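Local coordinates for glutathione s-transferase (Haemonchus contortus, PDB 2WS2), which probably catalyses the conjugation of glutathione to electrophilic substrates, as a Nu-class glutathione transferase of the Sigma family, at residues Pro104-Leu109 with Ala161-Thr166. Residues are numbered along the deposited sequence; the frame is centred on the assembly and turned at random.
Sequences PYFKVL and AEMGFT. Unlike the reference sequence in segment 161-166: Gly164 (reference Thr).
Phe106 reaches across to Thr166 and Met163 with the far end of its ring. CZ does most of the touching. Phe106 CZ lies 3.6 Å from Thr166 CG2. Phe106 CZ is 4.4 Å from Met163 CE, a looser contact. Both methyls meet the ring obliquely. The two backbones stay well apart, with Phe106 CA and Thr166 CA separated by 9.2 Å. The gap is bridged mostly by the long Phe106 side chain, with Thr166 pointing back to meet it. At chi1 -117° the Phe106 CG nearly eclipses the hydrogen on CA. The bond from CA to CB does not point at the other segment, yet in this rotation the end of the ring comes nearer to it.

Thr166 aims its CB at the other segment. With chi1 at 83° OG1 is wedged between the two backbone branches, and the methyl swings opposite the carbonyl carbon. From there both branches face the end of the ring, and Thr166 OG1 comes within 3.9 Å of Phe106 CZ. The threonine side chain lies roughly perpendicular to that of Phe106, and the two meet at a small patch near CZ. No hydrogen bond joins the two segments; the contact is van der Waals and small, burying 93 Å² in all. Met163 is buried, and adds a lesser apolar contact through CE.

Within segment 161-166, Phe165 N hydrogen-bonds to Glu162 O at 3.1 Å. The contact links short helix 103-107 to this segment, which carries part of helix 155-162, within the all-helical C-terminal domain of the transferase fold. Met163 also packs on Phe95 and Phe98 of helix 82-100, while Thr166 touches Leu172 in a loop.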
loop_
_atom_site.group_PDB
_atom_site.type_symbol
_atom_site.label_atom_id
_atom_site.label_comp_id
_atom_site.label_asym_id
_atom_site.label_seq_id
_atom_site.Cartn_x
_atom_site.Cartn_y
_atom_site.Cartn_z
ATOM N N PRO A 104 13.520 -6.857 8.946
ATOM C CA PRO A 104 14.572 -7.796 9.333
ATOM C C PRO A 104 15.653 -7.251 10.250
ATOM O O PRO A 104 16.185 -8.009 11.065
ATOM C CB PRO A 104 15.161 -8.206 7.993
ATOM C CG PRO A 104 13.948 -8.310 7.138
ATOM C CD PRO A 104 12.961 -7.247 7.641
ATOM N N TYR A 105 15.957 -5.963 10.151
ATOM C CA TYR A 105 16.900 -5.336 11.088
ATOM C C TYR A 105 16.181 -4.764 12.328
ATOM O O TYR A 105 16.797 -4.493 13.352
ATOM C CB TYR A 105 17.761 -4.284 10.357
ATOM C CG TYR A 105 18.544 -3.395 11.291
ATOM C CD1 TYR A 105 19.758 -3.823 11.828
ATOM C CD2 TYR A 105 18.054 -2.158 11.676
ATOM C CE1 TYR A 105 20.470 -3.029 12.699
ATOM C CE2 TYR A 105 18.760 -1.353 12.561
ATOM C CZ TYR A 105 19.974 -1.794 13.053
ATOM O OH TYR A 105 20.682 -1.015 13.924
ATOM N N PHE A 106 14.860 -4.637 12.259
ATOM C CA PHE A 106 14.077 -4.120 13.375
ATOM C C PHE A 106 13.996 -5.134 14.531
ATOM O O PHE A 106 13.773 -4.758 15.687
ATOM C CB PHE A 106 12.670 -3.766 12.877
ATOM C CG PHE A 106 12.307 -2.305 12.996
ATOM C CD1 PHE A 106 13.289 -1.311 13.019
ATOM C CD2 PHE A 106 10.970 -1.927 13.072
ATOM C CE1 PHE A 106 12.938 0.029 13.120
ATOM C CE2 PHE A 106 10.610 -0.575 13.176
ATOM C CZ PHE A 106 11.598 0.401 13.196
ATOM N N LYS A 107 14.188 -6.415 14.200
ATOM C CA LYS A 107 13.981 -7.522 15.125
ATOM C C LYS A 107 15.278 -8.029 15.756
ATOM O O LYS A 107 15.309 -8.340 16.945
ATOM C CB LYS A 107 13.244 -8.679 14.420
ATOM C CG LYS A 107 11.940 -8.268 13.724
ATOM C CD LYS A 107 10.922 -7.660 14.694
ATOM C CE LYS A 107 10.843 -6.147 14.601
ATOM N NZ LYS A 107 9.856 -5.547 15.543
ATOM N N VAL A 108 16.337 -8.119 14.955
ATOM C CA VAL A 108 17.686 -8.471 15.434
ATOM C C VAL A 108 18.176 -7.609 16.632
ATOM O O VAL A 108 19.311 -7.769 17.137
ATOM C CB VAL A 108 18.669 -8.495 14.245
ATOM C CG1 VAL A 108 19.872 -7.612 14.459
ATOM C CG2 VAL A 108 19.047 -9.931 13.873
ATOM N N LEU A 109 17.312 -6.707 17.093
ATOM C CA LEU A 109 17.372 -6.307 18.495
ATOM C C LEU A 109 16.073 -6.637 19.226
ATOM O O LEU A 109 16.097 -7.253 20.299
ATOM C CB LEU A 109 17.775 -4.842 18.677
ATOM C CG LEU A 109 18.212 -4.573 20.125
ATOM C CD1 LEU A 109 19.464 -3.679 20.199
ATOM C CD2 LEU A 109 17.073 -4.002 20.989
ATOM N N ALA A 161 6.358 10.771 10.823
ATOM C CA ALA A 161 6.750 11.487 12.060
ATOM C C ALA A 161 6.611 10.577 13.277
ATOM O O ALA A 161 7.331 10.743 14.291
ATOM C CB ALA A 161 5.916 12.772 12.239
ATOM N N GLU A 162 5.690 9.604 13.175
ATOM C CA GLU A 162 5.479 8.590 14.200
ATOM C C GLU A 162 6.615 7.548 14.312
ATOM O O GLU A 162 6.849 7.038 15.384
ATOM C CB GLU A 162 4.078 7.946 14.036
ATOM C CG GLU A 162 3.736 6.766 14.927
ATOM C CD GLU A 162 3.766 7.087 16.448
ATOM O OE1 GLU A 162 4.161 6.185 17.208
ATOM O OE2 GLU A 162 3.379 8.203 16.871
ATOM N N MET A 163 7.342 7.256 13.240
ATOM C CA MET A 163 8.537 6.401 13.338
ATOM C C MET A 163 9.674 7.007 14.181
ATOM O O MET A 163 10.797 6.469 14.220
ATOM C CB MET A 163 9.055 6.048 11.940
ATOM C CG MET A 163 10.073 6.983 11.370
ATOM S SD MET A 163 11.490 6.074 10.725
ATOM C CE MET A 163 11.344 4.500 11.593
ATOM N N GLY A 164 9.385 8.131 14.830
ATOM C CA GLY A 164 10.275 8.703 15.854
ATOM C C GLY A 164 10.221 7.939 17.172
ATOM O O GLY A 164 11.005 8.206 18.103
ATOM N N PHE A 165 9.331 6.949 17.248
ATOM C CA PHE A 165 9.226 6.171 18.463
ATOM C C PHE A 165 10.066 4.934 18.436
ATOM O O PHE A 165 9.882 4.018 19.238
ATOM C CB PHE A 165 7.776 5.899 18.819
ATOM C CG PHE A 165 7.082 7.116 19.255
ATOM C CD1 PHE A 165 7.467 7.756 20.442
ATOM C CD2 PHE A 165 6.117 7.707 18.458
ATOM C CE1 PHE A 165 6.854 8.946 20.856
ATOM C CE2 PHE A 165 5.499 8.892 18.850
ATOM C CZ PHE A 165 5.862 9.512 20.063
ATOM N N THR A 166 11.028 4.904 17.537
ATOM C CA THR A 166 11.891 3.757 17.539
ATOM C C THR A 166 13.238 4.205 18.083
ATOM O O THR A 166 14.254 3.749 17.611
ATOM C CB THR A 166 11.899 2.943 16.163
ATOM O OG1 THR A 166 12.793 3.532 15.225
ATOM C CG2 THR A 166 10.515 2.905 15.545
#